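Peptide/nickel transport system substrate-binding protein (Listeria monocytogenes serotype 1/2a, PDB 5KZT) binds peptides, one of which occupies its cleft in this structure, and probably delivers them to a transporter for uptake into the cell. Local coordinates at residues L24-D29 with D35-N40; L19-L24 with K204-V209; A162-F167 with F515-T520; K407-N412 with S421-G426. All coordinates share one frame; numbering follows the deposited sequence.

Contact 1 is the hub of this set: it touches each of the other three, and its own helix, 36-45, reaches the bound peptide through Q36, V37 and L39. Contact 2 shares L24 with it and closes a chain loop within which contact 1 is nested; I25 CD1 lies 3.6 Å from W206 CD2. Contact 3 lies beside the same helix, where N40 OD1 probably accepts a hydrogen bond from Y519 N at 3.0 Å. P26 CB packs 3.7 Å from K407 CB of contact 4, whose R409, G424 and G426 hydrogen-bond to the peptide. Contacts 3 and 4, with centres about 19 Å apart, do not touch each other.

Contact 1: residues L24-D29 with D35-N40; sequences LIPSAD and DQVGLN
The carboxylate of D35 has the ring of P26 over one face, and on the other side of its plane lie the first amides of helix 36-45, for which D35 is the N-cap. P26 CD comes within 3.2 Å of D35 OD2, while P26 CB sits over the other branch, OD1, at 3.6 Å. The two side chains cross obliquely, and the proline touches the acid through three of its carbons without any hydrogen bond. The cap itself is made by OD2 alone. It takes a nearly straight bond from G38 N (2.8 Å, 173°), which arrives on the syn side but tilted 35° out of the carboxylate plane, and a weak, bent one from V37 N. With CG between the backbone N and the carbonyl carbon (chi1 72°), the acid folds back over its own first turn. Its negative charge faces the start of the helix, where it would probably be stabilised by the helix dipole.

Beside this cap the packing is aliphatic. V37 CG1 meets I25 CG1 at 4.0 Å, and V37 CB lies 4.0 Å from P26 CD. The preceding loop has its own local order: S27 OG accepts from D29 N in an ST turn, and D29 goes on to form a salt bridge with R103. Q36, just past the cap, hydrogen-bonds to the bound peptide, so this loop and cap sit beside the binding cleft. S27 O is buried without a conventional partner, and its close neighbour across the contact is G38 CA, a C-H...O approach of 3.2 Å.

Contact 2: residues L19-L24 with K204-V209; sequences LTESAL and KKWTYV
A mixed four-stranded sheet supplies both partners here: strand 16-21 forms one outer edge, and strand 205-210 lies two places in, with strand 224-229 between them. The backbones of the two segments therefore do not pair with each other. Through their backbones E21 pairs with Q228 and V230, and K204 with V229, so the middle strand and the residue after it hold both.

The contact across that strand rests mainly on W206. Its chi1 of 54° puts CG between the backbone N and the carbonyl carbon, and the six-membered end of the indole reaches over to where strand 16-21 gives way to loop. E21 lies obliquely to the ring, touching it with its aliphatic part: CB and CG each stand 3.9 Å from W206 CZ2. The E21 carboxylate is turned nearly coplanar with the indole, 25° away. A bend at chi2 brings this acid back to its own chain, where OE2 takes S22 N at 3.0 Å through its anti lone pair, a bond that limits rotation of the group. A23 O meets the edge of the indole, in the ring plane, 3.7 Å from CH2; this oxygen is buried and finds no hydrogen-bonding partner.

At the end nearer solvent, L24 CD1 packs against the aliphatic stem of K204, 4.1 Å from its CG, while the lysine chain bends at chi3 and carries its ammonium group away. Beyond the two segments W206 also packs on V227, V229 and L196. Such packing between next-but-one strands, across 224-229, is typical of side chains on a beta sheet, here a mixed one with 16-21 at its edge.

Contact 3: residues A162-F167 with F515-T520; sequences AFPTFF and FGPDYT
Apolar contact between two prolines carries this junction of loops. P164, which opens a short 3-10 segment, meets P517, in the turn before strand 519-520, with P164 CD and P517 CG 3.6 Å apart. P164 CG lies equally near the same P517 carbon, so one corner of the second ring is set against two atoms of the first. P517 CD also approaches F163 CD1, at 4.1 Å and obliquely to the aromatic ring.

Aromatic faces and edges fix the surroundings of P164. Its CD stands 3.5 Å above one face of the F163 ring, offset toward the rim, while its CA lies over the centre of a face of F167. F163 has CG anti to the backbone N (chi1 -167°), which swings the phenyl toward the other loop; there G516 CA lies at the ring edge, near its plane, 4.2 Å from CD1. G516 adopts a positive phi (69°), a conformation that suits glycine.

The hydrogen bonds stay within 162-167 or run to third parties. F166 N to F163 O and F167 N to P164 O, both 3.0 Å, wind the 3-10 turn, whereas G516 pairs through its backbone with P427, and N513 ND2 binds P517 O. Helix 36-45 flanks the junction, with L39 and V42 against P164 and N43 against P517.

Proline brings no N-H, and no hydrogen bond crosses between these loops; what joins the two segments is apolar packing of the P164, F163 and P517 rings and G516 CA, while polar groups of the loops find their partners within 162-167 or in residues outside both segments.

Contact 4: residues K407-N412 with S421-G426; sequences KVRLQN and SMSGWG
Water-mediated hydrogen bonds join R409 of helix 406-414 to strand 420-425. NH1 gives to water 1 at 2.9 Å and to water 2 at 2.8 Å, both waters lying at the edge of the guanidinium in its plane. Water 1 is in turn hydrogen-bonded to S423 OG at 2.7 Å, and water 2 accepts from G424 N at 2.9 Å.

Direct contact is of a different kind: M422 O sits over one face of the guanidinium, 3.2 Å above the plane and toward the rim. Although it comes within 3.3 Å of NH1, the angle rules out a hydrogen bond; the attraction is presumably that of a carbonyl oxygen for a positive charge.

Ionic and ligand bonds occupy the remaining nitrogens. R409 leaves the helix with CG anti to the backbone N (chi1 172°) and bends at chi3; NE forms a salt bridge with D374, and NH2 hydrogen-bonds to the backbone of the bound peptide, which G424 and G426 also grip.

Strands 397-404 and 420-425 lie parallel on either side of strand 367-374, with helix 406-414 between them in sequence: a beta-alpha-beta crossover bordering the peptide cleft of a solute-binding protein.

Contact 1: residues L24-D29 with D35-N40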
loop_
_atom_site.group_PDB
_atom_site.type_symbol
_atom_site.label_atom_id
_atom_site.label_comp_id
_atom_site.label_asym_id
_atom_site.label_seq_id
_atom_site.Cartn_x
_atom_site.Cartn_y
_atom_site.Cartn_z
ATOM N N LEU A 24 -3.502 2.464 -14.196
ATOM C CA LEU A 24 -2.374 1.821 -14.875
ATOM C C LEU A 24 -1.368 1.367 -13.808
ATOM O O LEU A 24 -1.258 2.000 -12.752
ATOM C CB LEU A 24 -1.701 2.802 -15.835
ATOM C CG LEU A 24 -2.320 2.979 -17.223
ATOM C CD1 LEU A 24 -3.759 3.433 -17.161
ATOM C CD2 LEU A 24 -1.481 3.985 -17.992
ATOM N N ILE A 25 -0.643 0.295 -14.098
ATOM C CA ILE A 25 0.354 -0.235 -13.163
ATOM C C ILE A 25 1.526 0.732 -12.995
ATOM O O ILE A 25 2.192 1.043 -13.973
ATOM C CB ILE A 25 0.903 -1.595 -13.646
ATOM C CG1 ILE A 25 -0.217 -2.634 -13.717
ATOM C CG2 ILE A 25 2.020 -2.093 -12.732
ATOM C CD1 ILE A 25 0.169 -3.858 -14.529
ATOM N N PRO A 26 1.798 1.205 -11.755
ATOM C CA PRO A 26 2.931 2.116 -11.585
ATOM C C PRO A 26 4.281 1.419 -11.637
ATOM O O PRO A 26 5.244 1.991 -12.180
ATOM C CB PRO A 26 2.683 2.738 -10.194
ATOM C CG PRO A 26 1.213 2.567 -9.994
ATOM C CD PRO A 26 0.989 1.190 -10.530
ATOM N N SER A 27 4.338 0.199 -11.103
ATOM C CA SER A 27 5.570 -0.595 -11.088
ATOM C C SER A 27 5.216 -2.047 -10.932
ATOM O O SER A 27 4.316 -2.380 -10.168
ATOM C CB SER A 27 6.463 -0.184 -9.914
ATOM O OG SER A 27 7.586 -1.040 -9.774
ATOM N N ALA A 28 5.948 -2.913 -11.631
ATOM C CA ALA A 28 5.856 -4.339 -11.379
ATOM C C ALA A 28 7.215 -4.917 -11.002
ATOM O O ALA A 28 7.440 -6.108 -11.151
ATOM C CB ALA A 28 5.282 -5.053 -12.588
ATOM N N ASP A 29 8.108 -4.072 -10.505
ATOM C CA ASP A 29 9.401 -4.510 -9.991
ATOM C C ASP A 29 9.170 -4.865 -8.530
ATOM O O ASP A 29 8.854 -3.984 -7.743
ATOM C CB ASP A 29 10.417 -3.358 -10.160
ATOM C CG ASP A 29 11.842 -3.733 -9.711
ATOM O OD1 ASP A 29 11.968 -4.355 -8.639
ATOM O OD2 ASP A 29 12.828 -3.375 -10.417
ATOM N N ASP A 35 3.044 0.339 -4.337
ATOM C CA ASP A 35 1.648 0.712 -4.497
ATOM C C ASP A 35 0.746 -0.496 -4.591
ATOM O O ASP A 35 1.175 -1.591 -4.957
ATOM C CB ASP A 35 1.491 1.533 -5.758
ATOM C CG ASP A 35 1.642 0.699 -6.985
ATOM O OD1 ASP A 35 2.805 0.417 -7.383
ATOM O OD2 ASP A 35 0.600 0.257 -7.519
ATOM N N GLN A 36 -0.531 -0.290 -4.284
ATOM C CA GLN A 36 -1.434 -1.424 -4.173
ATOM C C GLN A 36 -1.679 -2.138 -5.510
ATOM O O GLN A 36 -1.926 -3.346 -5.514
ATOM C CB GLN A 36 -2.756 -1.022 -3.522
ATOM C CG GLN A 36 -3.742 -0.285 -4.395
ATOM C CD GLN A 36 -5.067 -0.020 -3.666
ATOM O OE1 GLN A 36 -5.506 1.116 -3.582
ATOM N NE2 GLN A 36 -5.688 -1.069 -3.125
ATOM N N VAL A 37 -1.581 -1.411 -6.623
ATOM C CA VAL A 37 -1.862 -1.998 -7.947
ATOM C C VAL A 37 -0.736 -2.938 -8.364
ATOM O O VAL A 37 -0.971 -4.119 -8.669
ATOM C CB VAL A 37 -2.104 -0.920 -9.024
ATOM C CG1 VAL A 37 -2.203 -1.521 -10.429
ATOM C CG2 VAL A 37 -3.363 -0.139 -8.696
ATOM N N GLY A 38 0.479 -2.411 -8.342
ATOM C CA GLY A 38 1.654 -3.176 -8.653
ATOM C C GLY A 38 1.964 -4.307 -7.680
ATOM O O GLY A 38 2.388 -5.378 -8.095
ATOM N N LEU A 39 1.761 -4.081 -6.386
ATOM C CA LEU A 39 2.033 -5.143 -5.394
ATOM C C LEU A 39 1.049 -6.289 -5.529
ATOM O O LEU A 39 1.400 -7.448 -5.295
ATOM C CB LEU A 39 2.013 -4.600 -3.970
ATOM C CG LEU A 39 3.229 -3.707 -3.686
ATOM C CD1 LEU A 39 2.983 -2.932 -2.414
ATOM C CD2 LEU A 39 4.525 -4.471 -3.579
ATOM N N ASN A 40 -0.172 -5.970 -5.923
ATOM C CA ASN A 40 -1.172 -7.014 -6.210
ATOM C C ASN A 40 -0.781 -7.827 -7.448
ATOM O O ASN A 40 -0.898 -9.040 -7.421
ATOM C CB ASN A 40 -2.547 -6.403 -6.396
ATOM C CG ASN A 40 -3.645 -7.451 -6.480
ATOM O OD1 ASN A 40 -3.869 -8.213 -5.536
ATOM N ND2 ASN A 40 -4.311 -7.511 -7.625
#

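Contact 2: residues L19-L24 with K204-V209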
loop_
_atom_site.group_PDB
_atom_site.type_symbol
_atom_site.label_atom_id
_atom_site.label_comp_id
_atom_site.label_asym_id
_atom_site.label_seq_id
_atom_site.Cartn_x
_atom_site.Cartn_y
_atom_site.Cartn_z
ATOM N N LEU A 19 -11.638 -9.097 -14.658
ATOM C CA LEU A 19 -11.589 -8.129 -13.568
ATOM C C LEU A 19 -11.299 -6.755 -14.131
ATOM O O LEU A 19 -10.922 -6.616 -15.307
ATOM C CB LEU A 19 -10.509 -8.517 -12.560
ATOM C CG LEU A 19 -10.655 -9.853 -11.820
ATOM C CD1 LEU A 19 -9.474 -10.043 -10.877
ATOM C CD2 LEU A 19 -11.979 -9.960 -11.076
ATOM N N THR A 20 -11.500 -5.745 -13.288
ATOM C CA THR A 20 -11.126 -4.373 -13.598
ATOM C C THR A 20 -10.120 -3.856 -12.575
ATOM O O THR A 20 -10.006 -4.383 -11.462
ATOM C CB THR A 20 -12.330 -3.410 -13.593
ATOM O OG1 THR A 20 -12.774 -3.215 -12.246
ATOM C CG2 THR A 20 -13.459 -3.931 -14.434
ATOM N N GLU A 21 -9.396 -2.816 -12.960
ATOM C CA GLU A 21 -8.505 -2.092 -12.059
ATOM C C GLU A 21 -8.713 -0.596 -12.325
ATOM O O GLU A 21 -9.113 -0.228 -13.417
ATOM C CB GLU A 21 -7.066 -2.526 -12.321
ATOM C CG GLU A 21 -6.005 -2.010 -11.349
ATOM C CD GLU A 21 -6.310 -2.301 -9.888
ATOM O OE1 GLU A 21 -5.766 -3.290 -9.342
ATOM O OE2 GLU A 21 -7.061 -1.507 -9.270
ATOM N N SER A 22 -8.455 0.251 -11.329
ATOM C CA SER A 22 -8.763 1.682 -11.423
ATOM C C SER A 22 -7.618 2.564 -11.952
ATOM O O SER A 22 -7.791 3.771 -12.103
ATOM C CB SER A 22 -9.188 2.185 -10.047
ATOM O OG SER A 22 -8.200 1.855 -9.086
ATOM N N ALA A 23 -6.461 1.966 -12.231
ATOM C CA ALA A 23 -5.268 2.708 -12.591
ATOM C C ALA A 23 -4.311 1.824 -13.352
ATOM O O ALA A 23 -4.305 0.603 -13.162
ATOM C CB ALA A 23 -4.583 3.237 -11.344
ATOM N N LEU A 24 -3.502 2.464 -14.196
ATOM C CA LEU A 24 -2.374 1.821 -14.875
ATOM C C LEU A 24 -1.368 1.367 -13.808
ATOM O O LEU A 24 -1.258 2.000 -12.752
ATOM C CB LEU A 24 -1.701 2.802 -15.835
ATOM C CG LEU A 24 -2.320 2.979 -17.223
ATOM C CD1 LEU A 24 -3.759 3.433 -17.161
ATOM C CD2 LEU A 24 -1.481 3.985 -17.992
ATOM N N LYS A 204 -3.598 -0.339 -20.892
ATOM C CA LYS A 204 -4.765 -0.426 -20.021
ATOM C C LYS A 204 -5.335 -1.831 -19.850
ATOM O O LYS A 204 -6.431 -1.985 -19.304
ATOM C CB LYS A 204 -5.846 0.511 -20.544
ATOM C CG LYS A 204 -5.384 1.952 -20.646
ATOM C CD LYS A 204 -6.550 2.901 -20.840
ATOM C CE LYS A 204 -7.294 2.628 -22.138
ATOM N NZ LYS A 204 -8.478 3.545 -22.283
ATOM N N LYS A 205 -4.586 -2.843 -20.300
ATOM C CA LYS A 205 -4.962 -4.237 -20.170
ATOM C C LYS A 205 -3.741 -5.062 -19.813
ATOM O O LYS A 205 -2.603 -4.702 -20.139
ATOM C CB LYS A 205 -5.595 -4.737 -21.474
ATOM C CG LYS A 205 -6.892 -4.017 -21.756
ATOM C CD LYS A 205 -7.719 -4.573 -22.902
ATOM C CE LYS A 205 -8.796 -3.560 -23.262
ATOM N NZ LYS A 205 -10.097 -4.213 -23.458
ATOM N N TRP A 206 -3.976 -6.135 -19.087
ATOM C CA TRP A 206 -2.967 -7.138 -18.846
ATOM C C TRP A 206 -3.663 -8.424 -18.448
ATOM O O TRP A 206 -4.868 -8.423 -18.157
ATOM C CB TRP A 206 -1.961 -6.698 -17.774
ATOM C CG TRP A 206 -2.551 -6.266 -16.468
ATOM C CD1 TRP A 206 -2.801 -7.054 -15.390
ATOM C CD2 TRP A 206 -2.930 -4.931 -16.082
ATOM N NE1 TRP A 206 -3.321 -6.309 -14.369
ATOM C CE2 TRP A 206 -3.406 -5.003 -14.761
ATOM C CE3 TRP A 206 -2.899 -3.690 -16.722
ATOM C CZ2 TRP A 206 -3.859 -3.880 -14.057
ATOM C CZ3 TRP A 206 -3.343 -2.567 -16.028
ATOM C CH2 TRP A 206 -3.828 -2.673 -14.707
ATOM N N THR A 207 -2.887 -9.510 -18.436
ATOM C CA THR A 207 -3.415 -10.863 -18.340
ATOM C C THR A 207 -2.566 -11.723 -17.413
ATOM O O THR A 207 -1.344 -11.645 -17.446
ATOM C CB THR A 207 -3.426 -11.531 -19.728
ATOM O OG1 THR A 207 -3.968 -10.619 -20.673
ATOM C CG2 THR A 207 -4.250 -12.797 -19.740
ATOM N N TYR A 208 -3.230 -12.539 -16.596
ATOM C CA TYR A 208 -2.568 -13.552 -15.801
ATOM C C TYR A 208 -2.883 -14.862 -16.464
ATOM O O TYR A 208 -4.048 -15.112 -16.788
ATOM C CB TYR A 208 -3.107 -13.568 -14.373
ATOM C CG TYR A 208 -2.869 -12.289 -13.593
ATOM C CD1 TYR A 208 -1.612 -11.996 -13.068
ATOM C CD2 TYR A 208 -3.902 -11.372 -13.365
ATOM C CE1 TYR A 208 -1.386 -10.842 -12.357
ATOM C CE2 TYR A 208 -3.674 -10.210 -12.636
ATOM C CZ TYR A 208 -2.410 -9.968 -12.128
ATOM O OH TYR A 208 -2.197 -8.832 -11.417
ATOM N N VAL A 209 -1.870 -15.699 -16.675
ATOM C CA VAL A 209 -2.109 -17.033 -17.216
ATOM C C VAL A 209 -1.496 -18.033 -16.263
ATOM O O VAL A 209 -0.400 -17.809 -15.753
ATOM C CB VAL A 209 -1.538 -17.208 -18.641
ATOM C CG1 VAL A 209 -1.901 -18.577 -19.186
ATOM C CG2 VAL A 209 -2.119 -16.154 -19.580
#

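Contact 3: residues A162-F167 with F515-T520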
loop_
_atom_site.group_PDB
_atom_site.type_symbol
_atom_site.label_atom_id
_atom_site.label_comp_id
_atom_site.label_asym_id
_atom_site.label_seq_id
_atom_site.Cartn_x
_atom_site.Cartn_y
_atom_site.Cartn_z
ATOM N N ALA A 162 6.302 -12.719 3.569
ATOM C CA ALA A 162 5.191 -12.769 2.632
ATOM C C ALA A 162 4.995 -11.473 1.813
ATOM O O ALA A 162 4.040 -11.369 1.038
ATOM C CB ALA A 162 3.921 -13.084 3.405
ATOM N N PHE A 163 5.881 -10.498 1.974
ATOM C CA PHE A 163 5.715 -9.198 1.332
ATOM C C PHE A 163 6.641 -9.099 0.108
ATOM O O PHE A 163 7.788 -9.535 0.170
ATOM C CB PHE A 163 5.995 -8.082 2.343
ATOM C CG PHE A 163 5.556 -6.738 1.879
ATOM C CD1 PHE A 163 4.205 -6.394 1.916
ATOM C CD2 PHE A 163 6.471 -5.823 1.354
ATOM C CE1 PHE A 163 3.783 -5.159 1.446
ATOM C CE2 PHE A 163 6.048 -4.583 0.897
ATOM C CZ PHE A 163 4.697 -4.258 0.936
ATOM N N PRO A 164 6.156 -8.530 -1.015
ATOM C CA PRO A 164 6.940 -8.614 -2.259
ATOM C C PRO A 164 8.415 -8.165 -2.244
ATOM O O PRO A 164 9.218 -8.744 -2.962
ATOM C CB PRO A 164 6.113 -7.773 -3.229
ATOM C CG PRO A 164 4.731 -8.112 -2.822
ATOM C CD PRO A 164 4.794 -8.045 -1.310
ATOM N N THR A 165 8.768 -7.192 -1.412
ATOM C CA THR A 165 10.151 -6.703 -1.340
ATOM C C THR A 165 11.137 -7.800 -0.903
ATOM O O THR A 165 12.325 -7.733 -1.224
ATOM C CB THR A 165 10.288 -5.482 -0.394
ATOM O OG1 THR A 165 9.068 -4.733 -0.392
ATOM C CG2 THR A 165 11.463 -4.579 -0.830
ATOM N N PHE A 166 10.633 -8.798 -0.188
ATOM C CA PHE A 166 11.405 -9.941 0.293
ATOM C C PHE A 166 11.308 -11.180 -0.627
ATOM O O PHE A 166 11.851 -12.221 -0.303
ATOM C CB PHE A 166 10.921 -10.311 1.704
ATOM C CG PHE A 166 11.226 -9.269 2.733
ATOM C CD1 PHE A 166 10.478 -8.107 2.817
ATOM C CD2 PHE A 166 12.289 -9.441 3.617
ATOM C CE1 PHE A 166 10.791 -7.133 3.784
ATOM C CE2 PHE A 166 12.585 -8.468 4.583
ATOM C CZ PHE A 166 11.840 -7.326 4.649
ATOM N N PHE A 167 10.643 -11.063 -1.777
ATOM C CA PHE A 167 10.604 -12.149 -2.758
ATOM C C PHE A 167 11.986 -12.309 -3.396
ATOM O O PHE A 167 12.716 -11.332 -3.496
ATOM C CB PHE A 167 9.581 -11.846 -3.853
ATOM C CG PHE A 167 8.134 -11.934 -3.414
ATOM C CD1 PHE A 167 7.758 -12.183 -2.084
ATOM C CD2 PHE A 167 7.137 -11.725 -4.353
ATOM C CE1 PHE A 167 6.428 -12.244 -1.723
ATOM C CE2 PHE A 167 5.801 -11.794 -3.998
ATOM C CZ PHE A 167 5.440 -12.050 -2.686
ATOM N N PHE A 515 -3.790 -7.776 4.942
ATOM C CA PHE A 515 -2.674 -6.829 4.846
ATOM C C PHE A 515 -1.764 -7.364 3.758
ATOM O O PHE A 515 -1.984 -8.466 3.231
ATOM C CB PHE A 515 -1.936 -6.680 6.189
ATOM C CG PHE A 515 -1.518 -7.987 6.816
ATOM C CD1 PHE A 515 -0.361 -8.641 6.393
ATOM C CD2 PHE A 515 -2.272 -8.558 7.840
ATOM C CE1 PHE A 515 0.030 -9.847 6.956
ATOM C CE2 PHE A 515 -1.893 -9.759 8.426
ATOM C CZ PHE A 515 -0.739 -10.414 7.980
ATOM N N GLY A 516 -0.768 -6.591 3.384
ATOM C CA GLY A 516 0.046 -6.941 2.224
ATOM C C GLY A 516 -0.721 -6.812 0.910
ATOM O O GLY A 516 -1.800 -6.208 0.876
ATOM N N PRO A 517 -0.173 -7.372 -0.195
ATOM C CA PRO A 517 -0.887 -7.356 -1.481
ATOM C C PRO A 517 -2.361 -7.757 -1.336
ATOM O O PRO A 517 -2.672 -8.705 -0.614
ATOM C CB PRO A 517 -0.134 -8.393 -2.313
ATOM C CG PRO A 517 1.266 -8.368 -1.765
ATOM C CD PRO A 517 1.144 -8.035 -0.299
ATOM N N ASP A 518 -3.247 -7.037 -2.012
ATOM C CA ASP A 518 -4.681 -7.082 -1.698
ATOM C C ASP A 518 -5.376 -8.446 -1.889
ATOM O O ASP A 518 -6.197 -8.843 -1.058
ATOM C CB ASP A 518 -5.416 -6.005 -2.482
ATOM C CG ASP A 518 -5.208 -4.603 -1.892
ATOM O OD1 ASP A 518 -4.093 -4.267 -1.423
ATOM O OD2 ASP A 518 -6.166 -3.813 -1.905
ATOM N N TYR A 519 -5.044 -9.137 -2.969
ATOM C CA TYR A 519 -5.696 -10.400 -3.315
ATOM C C TYR A 519 -4.703 -11.502 -3.609
ATOM O O TYR A 519 -3.544 -11.244 -3.957
ATOM C CB TYR A 519 -6.631 -10.216 -4.515
ATOM C CG TYR A 519 -7.808 -9.335 -4.208
ATOM C CD1 TYR A 519 -7.735 -7.952 -4.366
ATOM C CD2 TYR A 519 -9.008 -9.882 -3.734
ATOM C CE1 TYR A 519 -8.830 -7.137 -4.081
ATOM C CE2 TYR A 519 -10.093 -9.067 -3.417
ATOM C CZ TYR A 519 -10.001 -7.704 -3.593
ATOM O OH TYR A 519 -11.101 -6.900 -3.304
ATOM N N THR A 520 -5.166 -12.735 -3.439
ATOM C CA THR A 520 -4.439 -13.912 -3.902
ATOM C C THR A 520 -5.433 -14.721 -4.719
ATOM O O THR A 520 -6.397 -15.264 -4.163
ATOM C CB THR A 520 -3.885 -14.737 -2.742
ATOM O OG1 THR A 520 -2.988 -13.922 -1.967
ATOM C CG2 THR A 520 -3.134 -15.979 -3.271
#

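Contact 4: residues K407-N412 with S421-G426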
loop_
_atom_site.group_PDB
_atom_site.type_symbol
_atom_site.label_atom_id
_atom_site.label_comp_id
_atom_site.label_asym_id
_atom_site.label_seq_id
_atom_site.Cartn_x
_atom_site.Cartn_y
_atom_site.Cartn_z
ATOM N N LYS A 407 0.080 6.726 -10.909
ATOM C CA LYS A 407 1.551 6.702 -11.028
ATOM C C LYS A 407 2.222 8.086 -11.059
ATOM O O LYS A 407 3.307 8.249 -10.498
ATOM C CB LYS A 407 2.018 5.822 -12.184
ATOM C CG LYS A 407 1.750 6.327 -13.573
ATOM C CD LYS A 407 2.269 5.286 -14.572
ATOM C CE LYS A 407 1.846 5.597 -15.980
ATOM N NZ LYS A 407 1.976 4.429 -16.898
ATOM N N VAL A 408 1.544 9.078 -11.632
ATOM C CA VAL A 408 2.045 10.453 -11.680
ATOM C C VAL A 408 1.941 11.067 -10.278
ATOM O O VAL A 408 2.867 11.743 -9.813
ATOM C CB VAL A 408 1.291 11.301 -12.755
ATOM C CG1 VAL A 408 1.731 12.770 -12.731
ATOM C CG2 VAL A 408 1.519 10.727 -14.146
ATOM N N ARG A 409 0.824 10.826 -9.581
ATOM C CA ARG A 409 0.701 11.321 -8.208
ATOM C C ARG A 409 1.844 10.792 -7.338
ATOM O O ARG A 409 2.441 11.523 -6.531
ATOM C CB ARG A 409 -0.650 10.940 -7.579
ATOM C CG ARG A 409 -0.697 11.279 -6.105
ATOM C CD ARG A 409 -2.095 11.297 -5.549
ATOM N NE ARG A 409 -2.755 9.991 -5.539
ATOM C CZ ARG A 409 -2.587 9.040 -4.618
ATOM N NH1 ARG A 409 -1.718 9.170 -3.628
ATOM N NH2 ARG A 409 -3.318 7.928 -4.703
ATOM N N LEU A 410 2.137 9.510 -7.504
ATOM C CA LEU A 410 3.179 8.873 -6.699
ATOM C C LEU A 410 4.546 9.437 -7.057
ATOM O O LEU A 410 5.326 9.742 -6.167
ATOM C CB LEU A 410 3.139 7.363 -6.883
ATOM C CG LEU A 410 1.896 6.661 -6.336
ATOM C CD1 LEU A 410 2.106 5.169 -6.488
ATOM C CD2 LEU A 410 1.623 7.005 -4.894
ATOM N N GLN A 411 4.814 9.627 -8.343
ATOM C CA GLN A 411 6.082 10.251 -8.782
ATOM C C GLN A 411 6.250 11.649 -8.218
ATOM O O GLN A 411 7.336 12.003 -7.743
ATOM C CB GLN A 411 6.180 10.330 -10.304
ATOM C CG GLN A 411 6.398 8.985 -10.964
ATOM C CD GLN A 411 6.331 9.015 -12.501
ATOM O OE1 GLN A 411 5.578 9.794 -13.133
ATOM N NE2 GLN A 411 7.136 8.164 -13.113
ATOM N N ASN A 412 5.190 12.447 -8.314
ATOM C CA ASN A 412 5.219 13.815 -7.781
ATOM C C ASN A 412 5.382 13.792 -6.257
ATOM O O ASN A 412 6.034 14.664 -5.685
ATOM C CB ASN A 412 3.956 14.600 -8.154
ATOM C CG ASN A 412 3.807 14.813 -9.641
ATOM O OD1 ASN A 412 4.713 14.508 -10.420
ATOM N ND2 ASN A 412 2.634 15.299 -10.054
ATOM N N SER A 421 -2.120 16.858 -0.918
ATOM C CA SER A 421 -2.634 15.762 -1.718
ATOM C C SER A 421 -3.487 14.812 -0.917
ATOM O O SER A 421 -3.430 14.795 0.316
ATOM C CB SER A 421 -1.463 14.982 -2.331
ATOM O OG SER A 421 -0.736 14.247 -1.338
ATOM N N MET A 422 -4.280 14.035 -1.639
ATOM C CA MET A 422 -5.084 12.964 -1.065
ATOM C C MET A 422 -4.239 11.713 -1.214
ATOM O O MET A 422 -3.954 11.297 -2.337
ATOM C CB MET A 422 -6.377 12.800 -1.847
ATOM C CG MET A 422 -7.227 11.614 -1.411
ATOM S SD MET A 422 -8.040 11.924 0.174
ATOM C CE MET A 422 -9.362 12.963 -0.388
ATOM N N SER A 423 -3.827 11.122 -0.106
ATOM C CA SER A 423 -3.057 9.873 -0.170
ATOM C C SER A 423 -3.667 8.819 0.694
ATOM O O SER A 423 -4.518 9.101 1.508
ATOM C CB SER A 423 -1.626 10.122 0.226
ATOM O OG SER A 423 -1.115 11.247 -0.504
ATOM N N GLY A 424 -3.248 7.584 0.492
ATOM C CA GLY A 424 -3.742 6.497 1.323
ATOM C C GLY A 424 -2.685 5.473 1.600
ATOM O O GLY A 424 -1.767 5.281 0.785
ATOM N N TRP A 425 -2.832 4.802 2.744
ATOM C CA TRP A 425 -1.945 3.731 3.114
ATOM C C TRP A 425 -2.739 2.551 3.584
ATOM O O TRP A 425 -3.619 2.694 4.437
ATOM C CB TRP A 425 -0.984 4.182 4.208
ATOM C CG TRP A 425 0.120 3.222 4.454
ATOM C CD1 TRP A 425 0.237 2.353 5.502
ATOM C CD2 TRP A 425 1.277 3.042 3.655
ATOM N NE1 TRP A 425 1.399 1.634 5.400
ATOM C CE2 TRP A 425 2.067 2.041 4.280
ATOM C CE3 TRP A 425 1.738 3.631 2.472
ATOM C CZ2 TRP A 425 3.294 1.615 3.757
ATOM C CZ3 TRP A 425 2.951 3.206 1.944
ATOM C CH2 TRP A 425 3.720 2.211 2.593
ATOM N N GLY A 426 -2.394 1.393 3.035
ATOM C CA GLY A 426 -2.880 0.102 3.495
ATOM C C GLY A 426 -1.758 -0.627 4.209
ATOM O O GLY A 426 -0.577 -0.484 3.845
HETATM O O HOH W 1 0.460 10.890 -2.657
HETATM O O HOH W 2 -1.533 7.024 -1.809
#